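Lin2004 protein (Listeria innocua, PDB 2HUJ) is of unknown function but adopts a four-helical bundle fold and represents a novel bacterial protein family. Local coordinates at residues Thr26-Trp37 with Tyr119-Arg130; Asp55-Lys64 with Val98-Phe106. All blocks are in the same frame, centred on the assembly; numbering follows the deposited sequence.

Contact 1 of 2, residues Thr26-Trp37 with Tyr119-Arg130; sequences TEQLLLQNEKNW and YQSTKYTLTRVR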
loop_
_atom_site.group_PDB
_atom_site.type_symbol
_atom_site.label_atom_id
_atom_site.label_comp_id
_atom_site.label_asym_id
_atom_site.label_seq_id
_atom_site.Cartn_x
_atom_site.Cartn_y
_atom_site.Cartn_z
ATOM N N THR A 26 6.529 -4.379 3.586
ATOM C CA THR A 26 5.640 -4.766 2.471
ATOM C C THR A 26 4.323 -5.290 3.017
ATOM O O THR A 26 3.276 -4.907 2.542
ATOM C CB THR A 26 6.306 -5.855 1.581
ATOM O OG1 THR A 26 7.563 -5.360 1.091
ATOM C CG2 THR A 26 5.409 -6.226 0.389
ATOM N N GLU A 27 4.381 -6.132 4.045
ATOM C CA GLU A 27 3.166 -6.686 4.675
ATOM C C GLU A 27 2.337 -5.566 5.306
ATOM O O GLU A 27 1.096 -5.497 5.196
ATOM C CB GLU A 27 3.539 -7.757 5.708
ATOM C CG GLU A 27 4.067 -9.018 4.997
ATOM C CD GLU A 27 4.758 -10.023 5.890
ATOM O OE1 GLU A 27 4.990 -9.727 7.083
ATOM O OE2 GLU A 27 5.062 -11.116 5.344
ATOM N N GLN A 28 3.030 -4.648 5.952
ATOM C CA GLN A 28 2.362 -3.538 6.595
ATOM C C GLN A 28 1.645 -2.680 5.551
ATOM O O GLN A 28 0.502 -2.257 5.753
ATOM C CB GLN A 28 3.390 -2.714 7.365
ATOM C CG GLN A 28 2.833 -1.482 7.990
ATOM C CD GLN A 28 2.528 -1.716 9.427
ATOM O OE1 GLN A 28 3.292 -1.319 10.289
ATOM N NE2 GLN A 28 1.448 -2.418 9.696
ATOM N N LEU A 29 2.311 -2.421 4.430
ATOM C CA LEU A 29 1.703 -1.623 3.364
ATOM C C LEU A 29 0.520 -2.332 2.685
ATOM O O LEU A 29 -0.484 -1.684 2.356
ATOM C CB LEU A 29 2.754 -1.213 2.346
ATOM C CG LEU A 29 2.305 -0.180 1.300
ATOM C CD1 LEU A 29 1.724 1.100 1.937
ATOM C CD2 LEU A 29 3.451 0.179 0.373
ATOM N N LEU A 30 0.647 -3.642 2.475
ATOM C CA LEU A 30 -0.489 -4.469 2.025
ATOM C C LEU A 30 -1.678 -4.375 2.955
ATOM O O LEU A 30 -2.825 -4.234 2.532
ATOM C CB LEU A 30 -0.093 -5.910 1.866
ATOM C CG LEU A 30 0.648 -6.278 0.578
ATOM C CD1 LEU A 30 1.379 -7.571 0.787
ATOM C CD2 LEU A 30 -0.390 -6.402 -0.554
ATOM N N LEU A 31 -1.412 -4.420 4.250
ATOM C CA LEU A 31 -2.467 -4.270 5.243
ATOM C C LEU A 31 -3.149 -2.901 5.184
ATOM O O LEU A 31 -4.394 -2.802 5.271
ATOM C CB LEU A 31 -1.910 -4.536 6.659
ATOM C CG LEU A 31 -2.952 -4.790 7.738
ATOM C CD1 LEU A 31 -3.643 -6.158 7.480
ATOM C CD2 LEU A 31 -2.345 -4.760 9.141
ATOM N N GLN A 32 -2.355 -1.848 5.010
ATOM C CA GLN A 32 -2.922 -0.521 4.822
ATOM C C GLN A 32 -3.851 -0.484 3.619
ATOM O O GLN A 32 -4.930 0.124 3.665
ATOM C CB GLN A 32 -1.827 0.541 4.689
ATOM C CG GLN A 32 -2.357 1.961 4.499
ATOM C CD GLN A 32 -3.170 2.471 5.693
ATOM O OE1 GLN A 32 -2.652 2.508 6.783
ATOM N NE2 GLN A 32 -4.454 2.850 5.479
ATOM N N ASN A 33 -3.397 -1.082 2.534
ATOM C CA ASN A 33 -4.164 -1.102 1.286
ATOM C C ASN A 33 -5.528 -1.762 1.547
ATOM O O ASN A 33 -6.569 -1.257 1.107
ATOM C CB ASN A 33 -3.350 -1.820 0.216
ATOM C CG ASN A 33 -3.995 -1.717 -1.169
ATOM O OD1 ASN A 33 -4.384 -0.612 -1.593
ATOM N ND2 ASN A 33 -4.123 -2.833 -1.855
ATOM N N GLU A 34 -5.511 -2.877 2.281
ATOM C CA GLU A 34 -6.731 -3.572 2.702
ATOM C C GLU A 34 -7.636 -2.710 3.580
ATOM O O GLU A 34 -8.836 -2.715 3.403
ATOM C CB GLU A 34 -6.415 -4.881 3.449
ATOM C CG GLU A 34 -5.704 -5.931 2.682
ATOM C CD GLU A 34 -6.440 -6.402 1.438
ATOM O OE1 GLU A 34 -7.679 -6.288 1.365
ATOM O OE2 GLU A 34 -5.749 -6.922 0.541
ATOM N N LYS A 35 -7.045 -1.961 4.510
ATOM C CA LYS A 35 -7.785 -1.054 5.373
ATOM C C LYS A 35 -8.523 -0.018 4.534
ATOM O O LYS A 35 -9.708 0.253 4.803
ATOM C CB LYS A 35 -6.872 -0.329 6.356
ATOM C CG LYS A 35 -6.313 -1.146 7.481
ATOM C CD LYS A 35 -5.510 -0.219 8.404
ATOM C CE LYS A 35 -4.700 -0.956 9.447
ATOM N NZ LYS A 35 -3.912 0.033 10.274
ATOM N N ASN A 36 -7.849 0.526 3.516
ATOM C CA ASN A 36 -8.474 1.523 2.635
ATOM C C ASN A 36 -9.704 0.954 1.983
ATOM O O ASN A 36 -10.771 1.585 1.927
ATOM C CB ASN A 36 -7.509 1.974 1.534
ATOM C CG ASN A 36 -6.272 2.729 2.064
ATOM O OD1 ASN A 36 -6.119 2.993 3.261
ATOM N ND2 ASN A 36 -5.385 3.068 1.126
ATOM N N TRP A 37 -9.552 -0.254 1.451
ATOM C CA TRP A 37 -10.623 -0.912 0.694
ATOM C C TRP A 37 -11.792 -1.239 1.608
ATOM O O TRP A 37 -12.948 -1.016 1.263
ATOM C CB TRP A 37 -10.044 -2.179 0.071
ATOM C CG TRP A 37 -10.977 -3.010 -0.735
ATOM C CD1 TRP A 37 -11.291 -4.306 -0.513
ATOM C CD2 TRP A 37 -11.694 -2.620 -1.935
ATOM N NE1 TRP A 37 -12.146 -4.757 -1.486
ATOM C CE2 TRP A 37 -12.417 -3.752 -2.366
ATOM C CE3 TRP A 37 -11.791 -1.434 -2.667
ATOM C CZ2 TRP A 37 -13.271 -3.726 -3.489
ATOM C CZ3 TRP A 37 -12.624 -1.413 -3.801
ATOM C CH2 TRP A 37 -13.335 -2.548 -4.196
ATOM N N TYR A 119 -6.897 -0.193 -5.816
ATOM C CA TYR A 119 -6.705 -1.187 -4.752
ATOM C C TYR A 119 -6.009 -2.433 -5.304
ATOM O O TYR A 119 -5.037 -2.938 -4.724
ATOM C CB TYR A 119 -8.075 -1.564 -4.135
ATOM C CG TYR A 119 -8.100 -2.896 -3.379
ATOM C CD1 TYR A 119 -7.407 -3.060 -2.176
ATOM C CD2 TYR A 119 -8.848 -3.959 -3.844
ATOM C CE1 TYR A 119 -7.457 -4.270 -1.484
ATOM C CE2 TYR A 119 -8.890 -5.157 -3.171
ATOM C CZ TYR A 119 -8.174 -5.308 -1.994
ATOM O OH TYR A 119 -8.240 -6.521 -1.356
ATOM N N GLN A 120 -6.502 -2.953 -6.420
ATOM C CA GLN A 120 -5.956 -4.211 -6.956
ATOM C C GLN A 120 -4.545 -4.048 -7.503
ATOM O O GLN A 120 -3.700 -4.937 -7.326
ATOM C CB GLN A 120 -6.876 -4.779 -8.032
ATOM C CG GLN A 120 -8.160 -5.315 -7.433
ATOM C CD GLN A 120 -9.042 -6.108 -8.372
ATOM O OE1 GLN A 120 -9.237 -5.755 -9.551
ATOM N NE2 GLN A 120 -9.660 -7.166 -7.825
ATOM N N SER A 121 -4.275 -2.920 -8.156
ATOM C CA SER A 121 -2.950 -2.671 -8.716
ATOM C C SER A 121 -1.898 -2.731 -7.599
ATOM O O SER A 121 -0.872 -3.397 -7.723
ATOM C CB SER A 121 -2.907 -1.309 -9.418
ATOM O OG SER A 121 -1.599 -1.023 -9.877
ATOM N N THR A 122 -2.143 -2.017 -6.508
ATOM C CA THR A 122 -1.255 -2.082 -5.359
ATOM C C THR A 122 -1.104 -3.465 -4.790
ATOM O O THR A 122 0.016 -3.916 -4.497
ATOM C CB THR A 122 -1.735 -1.113 -4.263
ATOM O OG1 THR A 122 -1.668 0.222 -4.783
ATOM C CG2 THR A 122 -0.840 -1.209 -3.056
ATOM N N LYS A 123 -2.224 -4.156 -4.647
ATOM C CA LYS A 123 -2.201 -5.486 -4.096
ATOM C C LYS A 123 -1.342 -6.413 -4.950
ATOM O O LYS A 123 -0.544 -7.173 -4.420
ATOM C CB LYS A 123 -3.625 -6.038 -3.955
ATOM C CG LYS A 123 -3.687 -7.454 -3.345
ATOM C CD LYS A 123 -5.093 -7.869 -2.827
ATOM C CE LYS A 123 -6.162 -7.896 -3.895
ATOM N NZ LYS A 123 -7.490 -8.460 -3.380
ATOM N N TYR A 124 -1.495 -6.326 -6.259
ATOM C CA TYR A 124 -0.707 -7.121 -7.217
ATOM C C TYR A 124 0.784 -6.868 -7.105
ATOM O O TYR A 124 1.575 -7.798 -6.936
ATOM C CB TYR A 124 -1.225 -6.948 -8.648
ATOM C CG TYR A 124 -2.662 -7.401 -8.855
ATOM C CD1 TYR A 124 -3.293 -8.315 -7.971
ATOM C CD2 TYR A 124 -3.407 -6.922 -9.913
ATOM C CE1 TYR A 124 -4.632 -8.691 -8.145
ATOM C CE2 TYR A 124 -4.727 -7.316 -10.118
ATOM C CZ TYR A 124 -5.337 -8.195 -9.233
ATOM O OH TYR A 124 -6.644 -8.536 -9.489
ATOM N N THR A 125 1.165 -5.615 -7.125
ATOM C CA THR A 125 2.576 -5.240 -7.085
ATOM C C THR A 125 3.217 -5.662 -5.765
ATOM O O THR A 125 4.317 -6.221 -5.743
ATOM C CB THR A 125 2.715 -3.735 -7.295
ATOM O OG1 THR A 125 2.215 -3.384 -8.604
ATOM C CG2 THR A 125 4.183 -3.277 -7.149
ATOM N N LEU A 126 2.538 -5.384 -4.655
ATOM C CA LEU A 126 3.141 -5.639 -3.342
ATOM C C LEU A 126 3.121 -7.121 -3.001
ATOM O O LEU A 126 4.029 -7.623 -2.300
ATOM C CB LEU A 126 2.425 -4.819 -2.249
ATOM C CG LEU A 126 2.559 -3.304 -2.373
ATOM C CD1 LEU A 126 1.868 -2.636 -1.237
ATOM C CD2 LEU A 126 3.984 -2.847 -2.495
ATOM N N THR A 127 2.104 -7.849 -3.463
ATOM C CA THR A 127 2.113 -9.296 -3.242
ATOM C C THR A 127 3.266 -9.938 -4.033
ATOM O O THR A 127 3.883 -10.880 -3.562
ATOM C CB THR A 127 0.761 -9.989 -3.526
ATOM O OG1 THR A 127 0.367 -9.783 -4.885
ATOM C CG2 THR A 127 -0.306 -9.501 -2.628
ATOM N N ARG A 128 3.583 -9.393 -5.208
ATOM C CA ARG A 128 4.692 -9.918 -6.003
ATOM C C ARG A 128 5.996 -9.732 -5.207
ATOM O O ARG A 128 6.809 -10.652 -5.131
ATOM C CB ARG A 128 4.744 -9.274 -7.382
ATOM C CG ARG A 128 6.009 -9.589 -8.198
ATOM C CD ARG A 128 5.831 -9.219 -9.683
ATOM N NE ARG A 128 4.990 -10.175 -10.399
ATOM N N VAL A 129 6.157 -8.562 -4.580
ATOM C CA VAL A 129 7.335 -8.257 -3.773
ATOM C C VAL A 129 7.400 -9.189 -2.541
ATOM O O VAL A 129 8.420 -9.795 -2.253
ATOM C CB VAL A 129 7.339 -6.789 -3.302
ATOM C CG1 VAL A 129 8.455 -6.535 -2.296
ATOM C CG2 VAL A 129 7.503 -5.829 -4.482
ATOM N N ARG A 130 6.283 -9.304 -1.844
ATOM C CA ARG A 130 6.194 -10.155 -0.680
ATOM C C ARG A 130 6.565 -11.591 -1.010
ATOM O O ARG A 130 7.371 -12.223 -0.313
ATOM C CB ARG A 130 4.794 -10.135 -0.140
ATOM C CG ARG A 130 4.614 -10.951 1.143
ATOM C CD ARG A 130 3.133 -11.133 1.439
ATOM N NE ARG A 130 2.521 -11.997 0.438
ATOM C CZ ARG A 130 1.212 -12.188 0.286
ATOM N NH1 ARG A 130 0.342 -11.555 1.062
ATOM N NH2 ARG A 130 0.769 -13.013 -0.659
HETATM O O HOH W 1 -4.286 1.356 -3.399
#

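Contact 2 of 2, residues Asp55-Lys64 with Val98-Phe106; sequences DMKPFVDEAK and VQMTAVSAF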
loop_
_atom_site.group_PDB
_atom_site.type_symbol
_atom_site.label_atom_id
_atom_site.label_comp_id
_atom_site.label_asym_id
_atom_site.label_seq_id
_atom_site.Cartn_x
_atom_site.Cartn_y
_atom_site.Cartn_z
ATOM N N ASP A 55 -10.458 12.000 12.332
ATOM C CA ASP A 55 -10.581 10.743 11.580
ATOM C C ASP A 55 -9.687 10.638 10.339
ATOM O O ASP A 55 -8.871 9.722 10.241
ATOM C CB ASP A 55 -12.040 10.549 11.171
ATOM C CG ASP A 55 -12.983 10.555 12.364
ATOM O OD1 ASP A 55 -12.681 9.849 13.358
ATOM O OD2 ASP A 55 -13.998 11.288 12.346
HETATM N N MSE A 56 -9.845 11.576 9.405
HETATM C CA MSE A 56 -9.136 11.492 8.132
HETATM C C MSE A 56 -7.631 11.702 8.263
HETATM O O MSE A 56 -6.873 10.860 7.773
HETATM C CB MSE A 56 -9.691 12.488 7.106
HETATM C CG MSE A 56 -9.009 12.426 5.716
HETATM SE SE MSE A 56 -9.806 13.648 4.450
HETATM C CE MSE A 56 -11.201 12.486 3.728
ATOM N N LYS A 57 -7.192 12.818 8.850
ATOM C CA LYS A 57 -5.753 13.106 8.890
ATOM C C LYS A 57 -4.922 11.972 9.522
ATOM O O LYS A 57 -3.913 11.558 8.957
ATOM C CB LYS A 57 -5.477 14.453 9.548
ATOM C CG LYS A 57 -4.015 14.873 9.531
ATOM C CD LYS A 57 -3.812 16.118 10.366
ATOM C CE LYS A 57 -2.348 16.458 10.421
ATOM N NZ LYS A 57 -1.573 15.518 11.262
ATOM N N PRO A 58 -5.338 11.468 10.678
ATOM C CA PRO A 58 -4.587 10.368 11.292
ATOM C C PRO A 58 -4.534 9.111 10.403
ATOM O O PRO A 58 -3.515 8.436 10.342
ATOM C CB PRO A 58 -5.367 10.096 12.575
ATOM C CG PRO A 58 -6.039 11.440 12.865
ATOM C CD PRO A 58 -6.444 11.929 11.540
ATOM N N PHE A 59 -5.640 8.819 9.740
ATOM C CA PHE A 59 -5.697 7.660 8.844
ATOM C C PHE A 59 -4.748 7.856 7.666
ATOM O O PHE A 59 -3.975 6.960 7.312
ATOM C CB PHE A 59 -7.125 7.421 8.367
ATOM C CG PHE A 59 -7.318 6.121 7.616
ATOM C CD1 PHE A 59 -7.594 4.940 8.301
ATOM C CD2 PHE A 59 -7.238 6.081 6.238
ATOM C CE1 PHE A 59 -7.805 3.749 7.629
ATOM C CE2 PHE A 59 -7.450 4.874 5.540
ATOM C CZ PHE A 59 -7.726 3.706 6.235
ATOM N N VAL A 60 -4.828 9.021 7.033
ATOM C CA VAL A 60 -3.997 9.320 5.875
ATOM C C VAL A 60 -2.508 9.403 6.280
ATOM O O VAL A 60 -1.634 8.893 5.573
ATOM C CB VAL A 60 -4.468 10.580 5.143
ATOM C CG1 VAL A 60 -3.510 10.932 4.011
ATOM C CG2 VAL A 60 -5.888 10.344 4.572
ATOM N N ASP A 61 -2.237 10.022 7.433
ATOM C CA ASP A 61 -0.878 10.051 7.967
ATOM C C ASP A 61 -0.282 8.649 8.190
ATOM O O ASP A 61 0.854 8.413 7.862
ATOM C CB ASP A 61 -0.827 10.783 9.313
ATOM C CG ASP A 61 -0.951 12.310 9.202
ATOM O OD1 ASP A 61 -0.855 12.877 8.095
ATOM O OD2 ASP A 61 -1.080 12.931 10.293
ATOM N N GLU A 62 -1.033 7.738 8.782
ATOM C CA GLU A 62 -0.545 6.375 8.986
ATOM C C GLU A 62 -0.278 5.691 7.617
ATOM O O GLU A 62 0.741 5.035 7.427
ATOM C CB GLU A 62 -1.552 5.598 9.842
ATOM C CG GLU A 62 -1.424 4.069 9.861
ATOM C CD GLU A 62 -0.141 3.583 10.471
ATOM O OE1 GLU A 62 0.564 4.400 11.126
ATOM O OE2 GLU A 62 0.178 2.386 10.283
ATOM N N ALA A 63 -1.191 5.853 6.658
ATOM C CA ALA A 63 -0.937 5.359 5.304
ATOM C C ALA A 63 0.358 5.905 4.682
ATOM O O ALA A 63 1.153 5.149 4.096
ATOM C CB ALA A 63 -2.136 5.655 4.384
ATOM N N LYS A 64 0.599 7.195 4.859
ATOM C CA LYS A 64 1.818 7.846 4.358
ATOM C C LYS A 64 3.073 7.288 5.054
ATOM O O LYS A 64 4.088 7.071 4.409
ATOM C CB LYS A 64 1.730 9.359 4.586
ATOM C CG LYS A 64 2.889 10.174 4.010
ATOM C CD LYS A 64 2.965 10.072 2.509
ATOM C CE LYS A 64 3.611 11.306 1.886
ATOM N NZ LYS A 64 3.104 11.641 0.515
ATOM N N VAL A 98 -2.005 3.992 -2.641
ATOM C CA VAL A 98 -2.396 3.822 -1.248
ATOM C C VAL A 98 -2.780 5.162 -0.633
ATOM O O VAL A 98 -3.744 5.248 0.117
ATOM C CB VAL A 98 -1.277 3.189 -0.449
ATOM C CG1 VAL A 98 -1.643 3.108 1.039
ATOM C CG2 VAL A 98 -0.991 1.765 -0.958
ATOM N N GLN A 99 -2.055 6.227 -0.967
ATOM C CA GLN A 99 -2.405 7.533 -0.422
ATOM C C GLN A 99 -3.744 8.017 -1.007
ATOM O O GLN A 99 -4.612 8.508 -0.267
ATOM C CB GLN A 99 -1.306 8.568 -0.655
ATOM C CG GLN A 99 -1.736 9.984 -0.204
ATOM C CD GLN A 99 -0.576 10.934 -0.000
ATOM O OE1 GLN A 99 0.360 10.624 0.738
ATOM N NE2 GLN A 99 -0.611 12.086 -0.684
HETATM N N MSE A 100 -3.925 7.882 -2.324
HETATM C CA MSE A 100 -5.156 8.307 -2.975
HETATM C C MSE A 100 -6.393 7.597 -2.417
HETATM O O MSE A 100 -7.431 8.232 -2.150
HETATM C CB MSE A 100 -5.108 8.043 -4.474
HETATM C CG MSE A 100 -4.183 8.893 -5.231
HETATM SE SE MSE A 100 -4.237 8.062 -7.099
HETATM C CE MSE A 100 -2.770 7.673 -7.121
ATOM N N THR A 101 -6.300 6.285 -2.300
ATOM C CA THR A 101 -7.403 5.469 -1.793
ATOM C C THR A 101 -7.646 5.687 -0.287
ATOM O O THR A 101 -8.789 5.592 0.175
ATOM C CB THR A 101 -7.244 3.976 -2.136
ATOM O OG1 THR A 101 -5.994 3.462 -1.673
ATOM C CG2 THR A 101 -7.386 3.753 -3.662
ATOM N N ALA A 102 -6.612 6.051 0.456
ATOM C CA ALA A 102 -6.822 6.393 1.868
ATOM C C ALA A 102 -7.702 7.607 2.034
ATOM O O ALA A 102 -8.603 7.635 2.899
ATOM C CB ALA A 102 -5.483 6.601 2.549
ATOM N N VAL A 103 -7.485 8.602 1.188
ATOM C CA VAL A 103 -8.358 9.798 1.183
ATOM C C VAL A 103 -9.767 9.491 0.646
ATOM O O VAL A 103 -10.762 9.836 1.263
ATOM C CB VAL A 103 -7.715 10.916 0.378
ATOM C CG1 VAL A 103 -8.623 12.100 0.298
ATOM C CG2 VAL A 103 -6.370 11.280 0.980
ATOM N N SER A 104 -9.845 8.776 -0.481
ATOM C CA SER A 104 -11.137 8.433 -1.113
ATOM C C SER A 104 -11.998 7.483 -0.278
ATOM O O SER A 104 -13.212 7.479 -0.426
ATOM C CB SER A 104 -10.881 7.802 -2.485
ATOM O OG SER A 104 -10.314 8.767 -3.352
ATOM N N ALA A 105 -11.364 6.681 0.592
ATOM C CA ALA A 105 -12.098 5.712 1.389
ATOM C C ALA A 105 -13.190 6.358 2.288
ATOM O O ALA A 105 -14.145 5.725 2.654
ATOM C CB ALA A 105 -11.158 4.949 2.239
ATOM N N PHE A 106 -12.998 7.616 2.659
ATOM C CA PHE A 106 -13.985 8.312 3.491
ATOM C C PHE A 106 -15.244 8.716 2.741
ATOM O O PHE A 106 -16.197 9.184 3.364
ATOM C CB PHE A 106 -13.329 9.537 4.136
ATOM C CG PHE A 106 -12.330 9.166 5.195
ATOM C CD1 PHE A 106 -11.018 8.866 4.862
ATOM C CD2 PHE A 106 -12.740 9.015 6.516
ATOM C CE1 PHE A 106 -10.111 8.478 5.841
ATOM C CE2 PHE A 106 -11.831 8.609 7.507
ATOM C CZ PHE A 106 -10.520 8.348 7.159
#

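Contact 1 of 2, residues Thr26-Trp37 with Tyr119-Arg130
Trp37 and Tyr119 both swing their rings anti to the backbone N (chi1 179° and 160°), and the two rings are laid flat on each other. The five-membered ring of Trp37 forms a face-to-face stack with the phenol ring, its plane tilted by only 3°, and the centroids lie 3.8 Å apart. Trp37 CB rests over the same phenol face in a CH-pi contact. At the edge of that ring arrives the carboxylate of Glu34, whose chain bends at chi2 to bring OE1 within 2.8 Å of Tyr119 OH, which donates to it on the syn side. Lys123 NZ donates to the same hydroxyl, 2.9 Å from Tyr119 OH, so two bonds grip the hydroxyl and would probably polarise it.

The stack joins helices 16-45 and 112-137 of the four-helical bundle, which run antiparallel, the segment axes 9.6 Å apart. One turn before Trp37, Asn33 ND2 gives a nearly straight bond to Tyr119 O (3.0 Å), with the acceptor close to the plane of the Asn33 amide; that carbonyl also accepts from Lys123 N. Asn33 OD1 accepts a hydrogen bond from a water that also donates to Thr122 OG1, while the Thr122 hydroxyl has its main protein partner in Ala94 O.

Further along, Leu30 is a knob in the hole formed by Lys123, Leu126, Thr127 and Arg130, with its CG 3.6 Å from Leu126 CB. The Leu29 side chain crosses that of Leu126 at about a right angle, its CG against Leu126 CD1, and Thr26 presses its methyl CG2 against Leu126 O (3.3 Å).

Contact 2 of 2, residues Asp55-Lys64 with Val98-Phe106
The Phe106 ring carries Met56 over one face, with Met56 CB 4.2 Å from the ring centroid in a CH-pi contact, while Phe59 CB and Val103 O lie at different points of its edge. The CE1-CZ side is directed toward the face of Phe59 in an offset edge-to-face pair, the planes 87° apart and the centroids separated by 5.5 Å. Met56, a selenomethionine, bends at chi3 (-89°) and curls its CE back to 3.7 Å from Phe106 CB; its selenium stands obliquely to the ring, a Met-aromatic contact.

Beyond the rings the side chains shrink. Val60 CG2 meets Val103 CG2 at 3.7 Å, and Ala63 CB faces Ala102 CB at 3.9 Å; the helix axes run antiparallel, 9.3 Å apart at closest approach. Ala102 O is buried here without a polar partner. On the outer side, in one of the two Lys64 conformers, NZ donates to Gln99 OE1 (2.9 Å), so the bond is tentative.

Phe50, in the loop ahead of helix 52-81, adds a third ring against Phe106. Helix 16-45 touches Phe59 and Ala63 through Gln32, whereas helix 112-137 reaches Val98 and Thr101 on the other helix of the pair.

Overall arrangement
Contact 1 joins the first and last helices of the bundle and contact 2 the middle two; between them they involve all four helices, in two antiparallel pairs, which Asn36 connects. Along the chain contact 2 falls wholly between the segments of contact 1. Their centres are about 14 Å apart, with contact 1 about 4 Å and contact 2 about 11 Å from the centre of the chain. Asn36 ND2 lies 2.9 Å from Thr101 OG1, a probable hydrogen bond, and Asn36 OD1, which accepts from Gln32 NE2, packs 3.2 Å from Phe59 CE2. Thr122 touches Val98 as a second link. As the function is unknown, neither contact can be related to an active site.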